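Long-range contacts in Xcc_ctr_pt (PDB 6NJW), which probably cleaves nucleic acid with the help of divalent metal ions, this chain being the C-terminal, Toprim-containing region of a class 2 OLD family nuclease: residues I24-D29 with I51-V56; E40-P45 with V201-C206; H77-D82 with Y125-N130; L92-L97 with L113-V118; G141-D146 with Q195-S200. All blocks are in the same frame, centred on the assembly; numbering follows the deposited sequence.

Contact 1: I24-D29 with I51-V56; sequences ILVEGD and ITVCSV
Ile24 meets Ile51 and Val53 at the apolar centre of this strand pair. Its CG1 lies opposite the carbonyl carbon (chi1 -65°), and the extended chain carries CD1 obliquely across both neighbours, 3.7 Å from Ile51 CG2 and 4.1 Å from Val53 CG2. Val26 follows on the same face, its CG1 beside Val53 CG1. On the other face Leu25 does the work with a single branch: CD2 lies 4.0 Å from Cys54 SG and also reaches Val56 CG1.

Between these two layers runs a parallel backbone ladder that pairs Ile24 with Val53, Leu25 with Cys54 and Val26 with Ser55. Ile24 N donates to Thr52 O at 2.9 Å, Cys54 N to Ile24 O, Val26 N to Cys54 O, and Val56 N to Val26 O at 2.8 Å. In the last, where both strands finish, the N-H meets the oxygen almost head-on.

Beyond it the contact turns polar. Ser55 OG accepts from Gly57 N and lies 3.4 Å from CA of Gly28, the N-cap of helix 29-41. Glu27, which can bind magnesium but does not hold the ion here, points away from strand 51-55, and its OE2 is hydrogen-bonded to Thr81 OG1 and Asp82 N.

The pair holds both strands of the beta-alpha-beta unit 22-26, 29-41, 51-55 of the Toprim sheet. Strand 51-55 is outermost on this side, while strand 22-26 is flanked by 77-82. Helix 208-226 covers the face of Ile24 and Ile51, and helix 62-68 sets Tyr64 against Leu25, Cys54 and Val56.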
# COMPACT_ATOMS: atom_id res chain seq x y z
N ILE A 24 7.06 7.14 0.35
CA ILE A 24 6.15 6.10 -0.10
C ILE A 24 4.73 6.65 -0.02
O ILE A 24 4.23 6.91 1.08
CB ILE A 24 6.27 4.84 0.76
CG1 ILE A 24 7.66 4.20 0.60
CG2 ILE A 24 5.15 3.86 0.41
CD1 ILE A 24 8.02 3.26 1.79
N LEU A 25 4.06 6.79 -1.16
CA LEU A 25 2.71 7.35 -1.22
C LEU A 25 1.70 6.22 -1.24
O LEU A 25 1.79 5.32 -2.09
CB LEU A 25 2.55 8.22 -2.48
CG LEU A 25 3.45 9.45 -2.55
CD1 LEU A 25 3.32 10.07 -3.96
CD2 LEU A 25 3.04 10.42 -1.45
N VAL A 26 0.74 6.27 -0.31
CA VAL A 26 -0.28 5.24 -0.14
C VAL A 26 -1.65 5.91 -0.05
O VAL A 26 -1.76 7.11 0.17
CB VAL A 26 0.00 4.37 1.11
CG1 VAL A 26 1.43 3.76 1.02
CG2 VAL A 26 -0.15 5.19 2.36
N GLU A 27 -2.70 5.11 -0.23
CA GLU A 27 -4.05 5.68 -0.30
C GLU A 27 -4.62 6.04 1.06
O GLU A 27 -5.31 7.06 1.20
CB GLU A 27 -4.99 4.71 -1.01
CG GLU A 27 -4.72 4.55 -2.50
CD GLU A 27 -5.74 3.60 -3.14
OE1 GLU A 27 -6.76 3.31 -2.48
OE2 GLU A 27 -5.53 3.17 -4.29
N GLY A 28 -4.38 5.22 2.08
CA GLY A 28 -5.06 5.45 3.34
C GLY A 28 -4.34 4.93 4.56
O GLY A 28 -3.14 4.59 4.52
N ASP A 29 -5.08 4.84 5.67
CA ASP A 29 -4.47 4.57 6.96
C ASP A 29 -4.03 3.13 7.11
O ASP A 29 -3.08 2.86 7.85
CB ASP A 29 -5.42 4.93 8.10
CG ASP A 29 -5.38 6.39 8.45
OD1 ASP A 29 -4.47 7.08 7.95
OD2 ASP A 29 -6.24 6.86 9.23
N ILE A 51 13.13 7.42 4.80
CA ILE A 51 11.95 7.27 3.95
C ILE A 51 10.71 7.46 4.81
O ILE A 51 10.57 6.82 5.86
CB ILE A 51 11.92 5.91 3.24
CG1 ILE A 51 13.11 5.81 2.30
CG2 ILE A 51 10.63 5.73 2.45
CD1 ILE A 51 13.47 4.41 1.89
N THR A 52 9.82 8.37 4.39
CA THR A 52 8.56 8.65 5.06
C THR A 52 7.41 8.03 4.28
O THR A 52 7.42 8.02 3.05
CB THR A 52 8.32 10.16 5.17
OG1 THR A 52 9.50 10.81 5.66
CG2 THR A 52 7.18 10.45 6.13
N VAL A 53 6.42 7.49 5.01
CA VAL A 53 5.19 6.97 4.42
C VAL A 53 4.12 8.04 4.54
O VAL A 53 3.85 8.53 5.64
CB VAL A 53 4.75 5.66 5.10
CG1 VAL A 53 3.53 5.09 4.42
CG2 VAL A 53 5.89 4.64 5.05
N CYS A 54 3.51 8.39 3.42
CA CYS A 54 2.57 9.49 3.37
C CYS A 54 1.26 9.00 2.75
O CYS A 54 1.25 8.50 1.63
CB CYS A 54 3.17 10.66 2.58
SG CYS A 54 1.96 11.92 2.11
N SER A 55 0.18 9.11 3.51
CA SER A 55 -1.14 8.78 3.00
C SER A 55 -1.72 9.99 2.28
O SER A 55 -1.78 11.08 2.84
CB SER A 55 -2.06 8.37 4.16
OG SER A 55 -3.41 8.38 3.74
N VAL A 56 -2.14 9.80 1.02
CA VAL A 56 -2.77 10.91 0.31
C VAL A 56 -4.26 11.02 0.62
O VAL A 56 -4.93 11.89 0.07
CB VAL A 56 -2.53 10.79 -1.22
CG1 VAL A 56 -1.03 10.65 -1.51
CG2 VAL A 56 -3.29 9.64 -1.83

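Contact 2: E40-P45 with V201-C206; sequences EVLNIP and VSEDVC
Val41 lays a methyl over the Ser202-Glu203 peptide, the flat group at the middle of this contact. CG2 stands almost straight above one face of that peptide, 3.8 Å from Glu203 N and 3.9 Å from Ser202 C, while the other branch, CG1, comes up to Val201 O at 3.9 Å. CG1 lies anti to the carbonyl carbon of its own residue (chi1 -69°), which leaves CG2 between the backbone N and that carbon, and both methyls are directed at the loop. In return, Glu203 brings its CB to 3.8 Å from Val41 O.

Leu42 extends the patch with two branches that have separate tasks. The Leu42 and Glu203 side chains cross at about a right angle, Leu42 CD1 4.0 Å from Glu203 CG, and Leu42 CD2 reaches Cys206 SG at 4.1 Å. The Glu203 chain bends at its second torsion, and its carboxylate leads away from the helix end toward Arg211, with which it makes only a long, weak ion pair.

Helix 29-41 finishes here in a Schellman motif, with Asn43 at positive phi, and the loop joining helix 190-197 to helix 208-226 folds over that last turn. Leu42 and Cys206 also touch Arg211 of the latter helix, and Val201 packs back on Ala37 and Phe38. No hydrogen bond or salt bridge passes between the two segments: methyls and methylenes set against peptide groups and a thiol form a modest surface contact, consistent with attachment by van der Waals packing alone.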
# COMPACT_ATOMS: atom_id res chain seq x y z
N GLU A 40 9.91 -3.70 7.87
CA GLU A 40 10.81 -4.21 8.92
C GLU A 40 11.11 -5.69 8.73
O GLU A 40 12.27 -6.11 8.85
CB GLU A 40 10.23 -3.95 10.31
CG GLU A 40 10.36 -2.50 10.77
CD GLU A 40 11.77 -1.94 10.62
OE1 GLU A 40 12.73 -2.61 11.05
OE2 GLU A 40 11.92 -0.83 10.05
N VAL A 41 10.09 -6.51 8.45
CA VAL A 41 10.35 -7.93 8.24
C VAL A 41 11.02 -8.20 6.90
O VAL A 41 11.55 -9.29 6.71
CB VAL A 41 9.07 -8.79 8.38
CG1 VAL A 41 8.61 -8.80 9.82
CG2 VAL A 41 7.95 -8.28 7.44
N LEU A 42 11.00 -7.26 5.96
CA LEU A 42 11.86 -7.39 4.77
C LEU A 42 13.26 -6.83 5.00
O LEU A 42 14.08 -6.82 4.06
CB LEU A 42 11.23 -6.69 3.54
CG LEU A 42 10.39 -7.52 2.56
CD1 LEU A 42 9.52 -8.48 3.31
CD2 LEU A 42 9.53 -6.61 1.66
N ASN A 43 13.55 -6.35 6.22
CA ASN A 43 14.87 -5.81 6.59
C ASN A 43 15.20 -4.55 5.79
O ASN A 43 16.37 -4.29 5.48
CB ASN A 43 15.96 -6.87 6.45
CG ASN A 43 15.78 -8.00 7.44
OD1 ASN A 43 15.43 -7.77 8.59
ND2 ASN A 43 16.01 -9.22 6.99
N ILE A 44 14.17 -3.78 5.45
CA ILE A 44 14.31 -2.51 4.75
C ILE A 44 13.93 -1.45 5.79
O ILE A 44 12.75 -1.29 6.11
CB ILE A 44 13.42 -2.47 3.49
CG1 ILE A 44 13.87 -3.57 2.53
CG2 ILE A 44 13.43 -1.08 2.82
CD1 ILE A 44 13.02 -3.70 1.28
N PRO A 45 14.90 -0.76 6.38
CA PRO A 45 14.60 0.08 7.55
C PRO A 45 14.23 1.52 7.17
O PRO A 45 15.10 2.39 7.05
CB PRO A 45 15.90 0.02 8.34
CG PRO A 45 16.95 0.01 7.23
CD PRO A 45 16.34 -0.83 6.11
N VAL A 201 2.42 -9.51 10.84
CA VAL A 201 2.84 -9.71 9.46
C VAL A 201 4.23 -10.33 9.45
O VAL A 201 5.03 -10.15 10.38
CB VAL A 201 2.77 -8.40 8.66
CG1 VAL A 201 1.41 -7.69 8.90
CG2 VAL A 201 3.91 -7.49 9.05
N SER A 202 4.51 -11.09 8.41
CA SER A 202 5.78 -11.79 8.27
C SER A 202 6.20 -11.66 6.82
O SER A 202 5.40 -11.31 5.96
CB SER A 202 5.66 -13.27 8.66
OG SER A 202 4.80 -13.94 7.76
N GLU A 203 7.48 -11.95 6.57
CA GLU A 203 8.01 -11.76 5.22
C GLU A 203 7.24 -12.57 4.19
O GLU A 203 6.96 -12.08 3.09
CB GLU A 203 9.50 -12.11 5.18
CG GLU A 203 10.05 -12.45 3.80
CD GLU A 203 9.96 -13.93 3.48
OE1 GLU A 203 9.99 -14.75 4.42
OE2 GLU A 203 9.84 -14.28 2.29
N ASP A 204 6.86 -13.81 4.53
CA ASP A 204 6.28 -14.68 3.51
C ASP A 204 4.85 -14.32 3.11
O ASP A 204 4.38 -14.83 2.09
CB ASP A 204 6.33 -16.15 3.98
CG ASP A 204 5.58 -16.39 5.27
OD1 ASP A 204 5.76 -15.59 6.22
OD2 ASP A 204 4.80 -17.37 5.34
N VAL A 205 4.14 -13.46 3.85
CA VAL A 205 2.80 -13.05 3.44
C VAL A 205 2.78 -11.62 2.89
O VAL A 205 1.73 -10.98 2.87
CB VAL A 205 1.78 -13.20 4.58
CG1 VAL A 205 1.66 -14.66 5.01
CG2 VAL A 205 2.14 -12.30 5.78
N CYS A 206 3.92 -11.11 2.44
CA CYS A 206 3.95 -9.74 1.92
C CYS A 206 3.33 -9.70 0.54
O CYS A 206 3.78 -10.43 -0.35
CB CYS A 206 5.38 -9.21 1.86
SG CYS A 206 5.50 -7.45 1.39

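Contact 3: H77-D82 with Y125-N130; sequences HVILTD and YGYFVN
Strands 77-82 and 127-130 run parallel, 17° apart, with Ile79 N, Phe128 N, Thr81 N and Asn130 N donating in turn to Gly126 O, Ile79 O, Phe128 O and Thr81 O. Gly126, at positive phi, closes the preceding helix as the C-prime residue of a Schellman motif, and its carbonyl then accepts the first rung of the ladder.

Tyr127 carries most of the side-chain contact. Ile79 CD1 sits over one face of its ring, 3.6 Å from the centroid, in a CH-pi contact, and the CB of Tyr125 lies toward the rim of the opposite face. At the edge, in the ring plane, the phenol OH and His77 NE2 share a hydrogen bond of 2.8 Å. His77 reaches it because chi1 of 61° folds the imidazole between its backbone N and carbonyl carbon; its ND1 is bonded to Ile75 O.

Farther along, Thr81 CG2 and Val129 CG1 lie side by side at 3.9 Å. Asp82 and Asn130 also point the same way, carboxylate and amide planes 70° apart.

Asp82 belongs to the magnesium site together with Tyr209, yet its OD1, 4.0 Å from Asn130 CB, is buried here without a partner in the model. The chemistry thus grades from an aromatic, hydrogen-bonded anchor to a metal-site carboxylate with one oxygen enclosed.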
# COMPACT_ATOMS: atom_id res chain seq x y z
N HIS A 77 10.34 8.69 -4.97
CA HIS A 77 9.09 8.29 -4.35
C HIS A 77 8.50 7.12 -5.12
O HIS A 77 8.87 6.85 -6.26
CB HIS A 77 8.09 9.45 -4.31
CG HIS A 77 7.74 9.96 -5.67
ND1 HIS A 77 8.56 10.81 -6.37
CD2 HIS A 77 6.69 9.67 -6.49
CE1 HIS A 77 8.02 11.05 -7.56
NE2 HIS A 77 6.89 10.37 -7.66
N VAL A 78 7.57 6.42 -4.47
CA VAL A 78 6.86 5.31 -5.07
C VAL A 78 5.37 5.50 -4.78
O VAL A 78 4.99 6.29 -3.93
CB VAL A 78 7.36 3.95 -4.54
CG1 VAL A 78 8.80 3.72 -4.98
CG2 VAL A 78 7.24 3.89 -3.01
N ILE A 79 4.53 4.76 -5.49
CA ILE A 79 3.08 4.79 -5.27
C ILE A 79 2.57 3.37 -5.10
O ILE A 79 2.98 2.46 -5.83
CB ILE A 79 2.35 5.48 -6.45
CG1 ILE A 79 2.52 6.99 -6.37
CG2 ILE A 79 0.86 5.09 -6.47
CD1 ILE A 79 2.09 7.72 -7.67
N LEU A 80 1.65 3.18 -4.15
CA LEU A 80 0.90 1.95 -3.97
C LEU A 80 -0.57 2.29 -4.11
O LEU A 80 -1.09 3.10 -3.34
CB LEU A 80 1.17 1.34 -2.58
CG LEU A 80 2.62 0.89 -2.39
CD1 LEU A 80 2.97 0.65 -0.93
CD2 LEU A 80 2.76 -0.39 -3.18
N THR A 81 -1.24 1.67 -5.07
CA THR A 81 -2.65 2.00 -5.28
C THR A 81 -3.38 0.75 -5.77
O THR A 81 -2.77 -0.23 -6.19
CB THR A 81 -2.80 3.16 -6.27
OG1 THR A 81 -4.14 3.68 -6.22
CG2 THR A 81 -2.45 2.73 -7.68
N ASP A 82 -4.72 0.80 -5.68
CA ASP A 82 -5.58 -0.34 -5.97
C ASP A 82 -6.17 -0.25 -7.38
O ASP A 82 -6.57 0.83 -7.82
CB ASP A 82 -6.72 -0.43 -4.96
CG ASP A 82 -6.23 -0.83 -3.58
OD1 ASP A 82 -5.07 -1.26 -3.47
OD2 ASP A 82 -7.00 -0.70 -2.60
N TYR A 125 8.46 3.89 -13.04
CA TYR A 125 8.64 5.04 -12.17
C TYR A 125 8.36 4.70 -10.72
O TYR A 125 8.24 5.61 -9.89
CB TYR A 125 7.75 6.20 -12.65
CG TYR A 125 8.16 6.65 -14.03
CD1 TYR A 125 9.28 7.44 -14.22
CD2 TYR A 125 7.45 6.23 -15.16
CE1 TYR A 125 9.66 7.84 -15.49
CE2 TYR A 125 7.83 6.62 -16.42
CZ TYR A 125 8.94 7.43 -16.58
OH TYR A 125 9.32 7.80 -17.86
N GLY A 126 8.24 3.42 -10.39
CA GLY A 126 7.95 3.03 -9.02
C GLY A 126 6.51 3.13 -8.59
O GLY A 126 6.23 3.23 -7.40
N TYR A 127 5.57 3.09 -9.53
CA TYR A 127 4.15 3.18 -9.21
C TYR A 127 3.52 1.81 -9.44
O TYR A 127 3.54 1.31 -10.56
CB TYR A 127 3.47 4.24 -10.09
CG TYR A 127 4.09 5.64 -10.06
CD1 TYR A 127 4.88 6.06 -8.99
CD2 TYR A 127 3.89 6.53 -11.12
CE1 TYR A 127 5.44 7.35 -8.96
CE2 TYR A 127 4.46 7.81 -11.12
CZ TYR A 127 5.22 8.22 -10.04
OH TYR A 127 5.76 9.49 -10.04
N PHE A 128 2.96 1.22 -8.38
CA PHE A 128 2.60 -0.20 -8.42
C PHE A 128 1.15 -0.37 -8.03
O PHE A 128 0.65 0.31 -7.12
CB PHE A 128 3.51 -1.04 -7.48
CG PHE A 128 4.94 -1.10 -7.93
CD1 PHE A 128 5.32 -1.96 -8.94
CD2 PHE A 128 5.88 -0.26 -7.37
CE1 PHE A 128 6.65 -2.00 -9.38
CE2 PHE A 128 7.20 -0.28 -7.80
CZ PHE A 128 7.59 -1.14 -8.81
N VAL A 129 0.46 -1.27 -8.73
CA VAL A 129 -0.97 -1.47 -8.52
C VAL A 129 -1.21 -2.87 -7.98
O VAL A 129 -0.57 -3.84 -8.40
CB VAL A 129 -1.80 -1.21 -9.80
CG1 VAL A 129 -1.42 0.12 -10.44
CG2 VAL A 129 -1.62 -2.30 -10.80
N ASN A 130 -2.12 -2.97 -7.02
CA ASN A 130 -2.59 -4.24 -6.51
C ASN A 130 -3.90 -4.61 -7.20
O ASN A 130 -4.80 -3.77 -7.31
CB ASN A 130 -2.79 -4.16 -5.00
CG ASN A 130 -3.31 -5.44 -4.40
OD1 ASN A 130 -2.95 -6.53 -4.84
ND2 ASN A 130 -4.16 -5.32 -3.38

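Contact 4: L92-L97 with L113-V118; sequences LVRRRL and LDADEV
Arg94 grips the carbonyl of Leu113 side-on with two nitrogens. NE donates at 2.8 Å and NH2 at 2.9 Å to Leu113 O, and the oxygen lies in the guanidinium plane, so two bonds to one acceptor fix the rotation of the group. The extended chain, CG anti to the backbone N (chi1 176°), runs past Ala115 on the way, with CD 3.9 Å from Ala115 N.

Asp114 and Glu117 satisfy each other's backbone N-H at the start of helix 115-123. Asp114 is its N-cap: OD1 accepts from Glu117 N at 2.7 Å, and Glu117 OE1 accepts in return from Asp114 N, also at 2.7 Å, completing a capping box. The carbonyl just ahead of this box is the one that Arg94 holds.

Behind the polar rim the helices meet through Leu97 and Val118, whose CB and CG1 are 3.5 Å apart; that same Val118 CG1 lies 3.8 Å from Arg94 O.

Arg96 turns to the other side of its helix, bonding to Asp82 O and forming a salt bridge with Asp84. Helix 93-104 lies between helix 115-123 and strand 127-130: Val93 and Leu97 pack on Ile119 of the former and on Val129 of the latter, while Val118 reaches back to Ile98 and Leu101.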
# COMPACT_ATOMS: atom_id res chain seq x y z
N LEU A 92 -10.12 2.81 -14.08
CA LEU A 92 -10.04 4.12 -13.44
C LEU A 92 -8.68 4.31 -12.77
O LEU A 92 -8.26 5.44 -12.50
CB LEU A 92 -11.16 4.28 -12.41
CG LEU A 92 -11.73 5.68 -12.13
CD1 LEU A 92 -13.05 5.52 -11.38
CD2 LEU A 92 -10.79 6.60 -11.35
N VAL A 93 -7.98 3.20 -12.48
CA VAL A 93 -6.57 3.35 -12.17
C VAL A 93 -5.85 3.83 -13.42
O VAL A 93 -4.80 4.47 -13.32
CB VAL A 93 -5.97 2.04 -11.62
CG1 VAL A 93 -5.89 0.97 -12.69
CG2 VAL A 93 -4.59 2.31 -11.05
N ARG A 94 -6.43 3.59 -14.60
CA ARG A 94 -5.83 4.08 -15.83
C ARG A 94 -5.71 5.60 -15.81
O ARG A 94 -4.64 6.15 -16.09
CB ARG A 94 -6.65 3.63 -17.03
CG ARG A 94 -6.13 4.18 -18.33
CD ARG A 94 -6.88 3.64 -19.54
NE ARG A 94 -6.30 4.17 -20.78
CZ ARG A 94 -6.64 5.33 -21.32
NH1 ARG A 94 -7.56 6.10 -20.73
NH2 ARG A 94 -6.07 5.75 -22.45
N ARG A 95 -6.81 6.29 -15.50
CA ARG A 95 -6.79 7.75 -15.46
C ARG A 95 -5.92 8.25 -14.31
O ARG A 95 -5.13 9.19 -14.48
CB ARG A 95 -8.22 8.29 -15.33
CG ARG A 95 -8.34 9.82 -15.31
CD ARG A 95 -7.82 10.43 -16.61
NE ARG A 95 -8.50 9.82 -17.75
CZ ARG A 95 -8.08 9.88 -19.00
NH1 ARG A 95 -6.97 10.55 -19.30
NH2 ARG A 95 -8.78 9.28 -19.95
N ARG A 96 -6.06 7.63 -13.14
CA ARG A 96 -5.24 7.98 -11.99
C ARG A 96 -3.75 7.92 -12.33
O ARG A 96 -2.99 8.81 -11.95
CB ARG A 96 -5.58 7.04 -10.83
CG ARG A 96 -4.78 7.24 -9.54
CD ARG A 96 -5.08 6.09 -8.57
NE ARG A 96 -6.49 5.73 -8.63
CZ ARG A 96 -6.98 4.50 -8.45
NH1 ARG A 96 -6.16 3.49 -8.19
NH2 ARG A 96 -8.29 4.29 -8.53
N LEU A 97 -3.33 6.90 -13.09
CA LEU A 97 -1.92 6.76 -13.43
C LEU A 97 -1.51 7.64 -14.61
O LEU A 97 -0.37 8.11 -14.66
CB LEU A 97 -1.58 5.29 -13.73
CG LEU A 97 -1.54 4.36 -12.52
CD1 LEU A 97 -1.16 2.93 -12.94
CD2 LEU A 97 -0.58 4.89 -11.47
N LEU A 113 -2.77 4.61 -24.64
CA LEU A 113 -2.40 3.34 -24.04
C LEU A 113 -3.61 2.72 -23.36
O LEU A 113 -4.44 3.43 -22.78
CB LEU A 113 -1.27 3.53 -23.02
CG LEU A 113 -0.05 4.27 -23.55
CD1 LEU A 113 1.00 4.44 -22.46
CD2 LEU A 113 0.51 3.53 -24.74
N ASP A 114 -3.72 1.40 -23.44
CA ASP A 114 -4.77 0.75 -22.66
C ASP A 114 -4.33 0.65 -21.21
O ASP A 114 -3.19 0.97 -20.86
CB ASP A 114 -5.15 -0.61 -23.26
CG ASP A 114 -4.01 -1.63 -23.25
OD1 ASP A 114 -3.10 -1.57 -22.38
OD2 ASP A 114 -4.02 -2.52 -24.13
N ALA A 115 -5.25 0.20 -20.35
CA ALA A 115 -4.97 0.21 -18.91
C ALA A 115 -3.72 -0.60 -18.59
O ALA A 115 -2.83 -0.11 -17.88
CB ALA A 115 -6.19 -0.33 -18.15
N ASP A 116 -3.61 -1.81 -19.12
CA ASP A 116 -2.44 -2.63 -18.81
C ASP A 116 -1.16 -2.00 -19.34
O ASP A 116 -0.11 -2.12 -18.70
CB ASP A 116 -2.63 -4.04 -19.36
CG ASP A 116 -3.48 -4.91 -18.44
OD1 ASP A 116 -3.76 -4.49 -17.29
OD2 ASP A 116 -3.88 -6.02 -18.85
N GLU A 117 -1.22 -1.29 -20.47
CA GLU A 117 -0.03 -0.58 -20.94
C GLU A 117 0.31 0.60 -20.01
O GLU A 117 1.49 0.86 -19.75
CB GLU A 117 -0.24 -0.08 -22.37
CG GLU A 117 -0.18 -1.18 -23.45
CD GLU A 117 -0.82 -0.75 -24.77
OE1 GLU A 117 -1.89 -0.11 -24.76
OE2 GLU A 117 -0.24 -1.04 -25.83
N VAL A 118 -0.70 1.33 -19.53
CA VAL A 118 -0.42 2.41 -18.58
C VAL A 118 0.18 1.83 -17.30
O VAL A 118 1.11 2.41 -16.72
CB VAL A 118 -1.71 3.21 -18.31
CG1 VAL A 118 -1.58 4.07 -17.04
CG2 VAL A 118 -2.03 4.08 -19.52

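Contact 5: G141-D146 with Q195-S200; sequences GGLAED and QALAPS
Leu143 and Leu197 form the buried side of this helix-to-helix contact, but they are loosely spaced, Leu143 CD1 lying 4.3 Å from Leu197 CD2. The other Leu143 methyl, CD2, comes closer to Ser200 O, at 3.9 Å. With chi1 at -174° and chi2 at 62°, Leu197 brings its CD1 across to Asp146 CB at 4.1 Å. Val201 and Val205 complete this apolar side around Leu143, and Met147 adds to it against Leu197.

The closer approaches lie on the outer side, between Asp146 and Ser200, both only partly buried. Ser200 CB stands squarely over the flat face of the Asp146 carboxylate, 3.7 Å from CG. Its hydroxyl OG also lies above that face, 3.5 Å from OD1, rather than in the carboxylate plane.

Helix 134-154 is irregular here: Leu143 ends a wider pi-type turn at 141-143, in which Gly142 has positive phi. Across from it, helix 190-197 passes into a 3-10 turn where Ser200 N bonds back to Leu197 O.

No hydrogen bond joins the segments. Leucine methyls probably supply much of the cohesion, and the carboxylate and hydroxyl at the rim meet through their bulk, so the contact does not depend on a polar link.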
# COMPACT_ATOMS: atom_id res chain seq x y z
N GLY A 141 -4.44 -14.42 1.95
CA GLY A 141 -3.04 -14.75 1.75
C GLY A 141 -2.24 -15.03 3.01
O GLY A 141 -1.06 -14.65 3.08
N GLY A 142 -2.84 -15.66 4.01
CA GLY A 142 -2.09 -16.20 5.13
C GLY A 142 -2.32 -15.54 6.47
O GLY A 142 -1.86 -16.07 7.49
N LEU A 143 -3.01 -14.40 6.54
CA LEU A 143 -3.26 -13.73 7.81
C LEU A 143 -4.69 -13.93 8.32
O LEU A 143 -5.15 -13.17 9.17
CB LEU A 143 -2.96 -12.23 7.69
CG LEU A 143 -1.47 -11.86 7.65
CD1 LEU A 143 -1.26 -10.39 7.28
CD2 LEU A 143 -0.79 -12.19 8.97
N ALA A 144 -5.38 -14.97 7.84
CA ALA A 144 -6.79 -15.18 8.19
C ALA A 144 -6.99 -15.24 9.70
O ALA A 144 -7.85 -14.53 10.25
CB ALA A 144 -7.31 -16.46 7.54
N GLU A 145 -6.22 -16.07 10.39
CA GLU A 145 -6.47 -16.32 11.80
C GLU A 145 -6.10 -15.12 12.67
O GLU A 145 -6.80 -14.82 13.65
CB GLU A 145 -5.69 -17.56 12.26
CG GLU A 145 -5.70 -17.78 13.76
CD GLU A 145 -5.67 -19.25 14.15
OE1 GLU A 145 -5.38 -20.09 13.27
OE2 GLU A 145 -5.94 -19.56 15.33
N ASP A 146 -5.02 -14.41 12.34
CA ASP A 146 -4.67 -13.23 13.12
C ASP A 146 -5.70 -12.11 12.94
O ASP A 146 -5.98 -11.36 13.88
CB ASP A 146 -3.27 -12.73 12.73
CG ASP A 146 -2.19 -13.78 12.98
OD1 ASP A 146 -1.86 -14.03 14.15
OD2 ASP A 146 -1.70 -14.37 11.99
N GLN A 195 -2.89 -1.24 12.71
CA GLN A 195 -1.90 -1.19 13.78
C GLN A 195 -1.94 -2.45 14.65
O GLN A 195 -0.90 -2.98 15.05
CB GLN A 195 -2.13 0.05 14.64
CG GLN A 195 -1.75 1.35 13.97
CD GLN A 195 -2.04 2.54 14.87
OE1 GLN A 195 -3.19 2.95 15.01
NE2 GLN A 195 -1.00 3.08 15.50
N ALA A 196 -3.15 -2.93 14.96
CA ALA A 196 -3.30 -4.16 15.73
C ALA A 196 -2.86 -5.38 14.93
O ALA A 196 -2.44 -6.38 15.51
CB ALA A 196 -4.75 -4.32 16.19
N LEU A 197 -2.96 -5.32 13.60
CA LEU A 197 -2.53 -6.45 12.79
C LEU A 197 -1.02 -6.43 12.53
O LEU A 197 -0.43 -7.50 12.32
CB LEU A 197 -3.27 -6.46 11.45
CG LEU A 197 -3.06 -7.66 10.52
CD1 LEU A 197 -3.52 -8.95 11.18
CD2 LEU A 197 -3.76 -7.45 9.20
N ALA A 198 -0.40 -5.25 12.55
CA ALA A 198 0.99 -5.11 12.13
C ALA A 198 1.96 -6.06 12.83
O ALA A 198 2.81 -6.64 12.13
CB ALA A 198 1.44 -3.65 12.33
N PRO A 199 1.88 -6.29 14.15
CA PRO A 199 2.81 -7.26 14.78
C PRO A 199 2.73 -8.68 14.22
O PRO A 199 3.65 -9.46 14.46
CB PRO A 199 2.39 -7.24 16.26
CG PRO A 199 1.82 -5.89 16.46
CD PRO A 199 1.14 -5.52 15.16
N SER A 200 1.68 -9.04 13.49
CA SER A 200 1.57 -10.40 12.97
C SER A 200 2.16 -10.58 11.59
O SER A 200 2.36 -11.73 11.17
CB SER A 200 0.10 -10.82 12.93
OG SER A 200 -0.47 -10.81 14.22

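How the contacts relate
Contacts 1 and 3, with centres about 11 Å apart, form the two outer strand pairs of the parallel Toprim sheet, joined where 22-26 adjoins 77-82. They come in series along the chain and bring Glu27 and Asp82, both magnesium-binding positions, together where adjacent strands end. Contact 4 falls within the crossover between the strands of contact 3, its centre about 12 Å away, and sends Arg96 toward the metal site. Contact 2 ties helix 29-41 to the loop before helix 208-226, and contacts 3, 4 and 5 all fall between its segments. Contact 5, about 12 Å from it, joins helices 134-154 and 190-197. Contacts 4 and 5 lie about 31 Å apart, on opposite sides of the chain's centre.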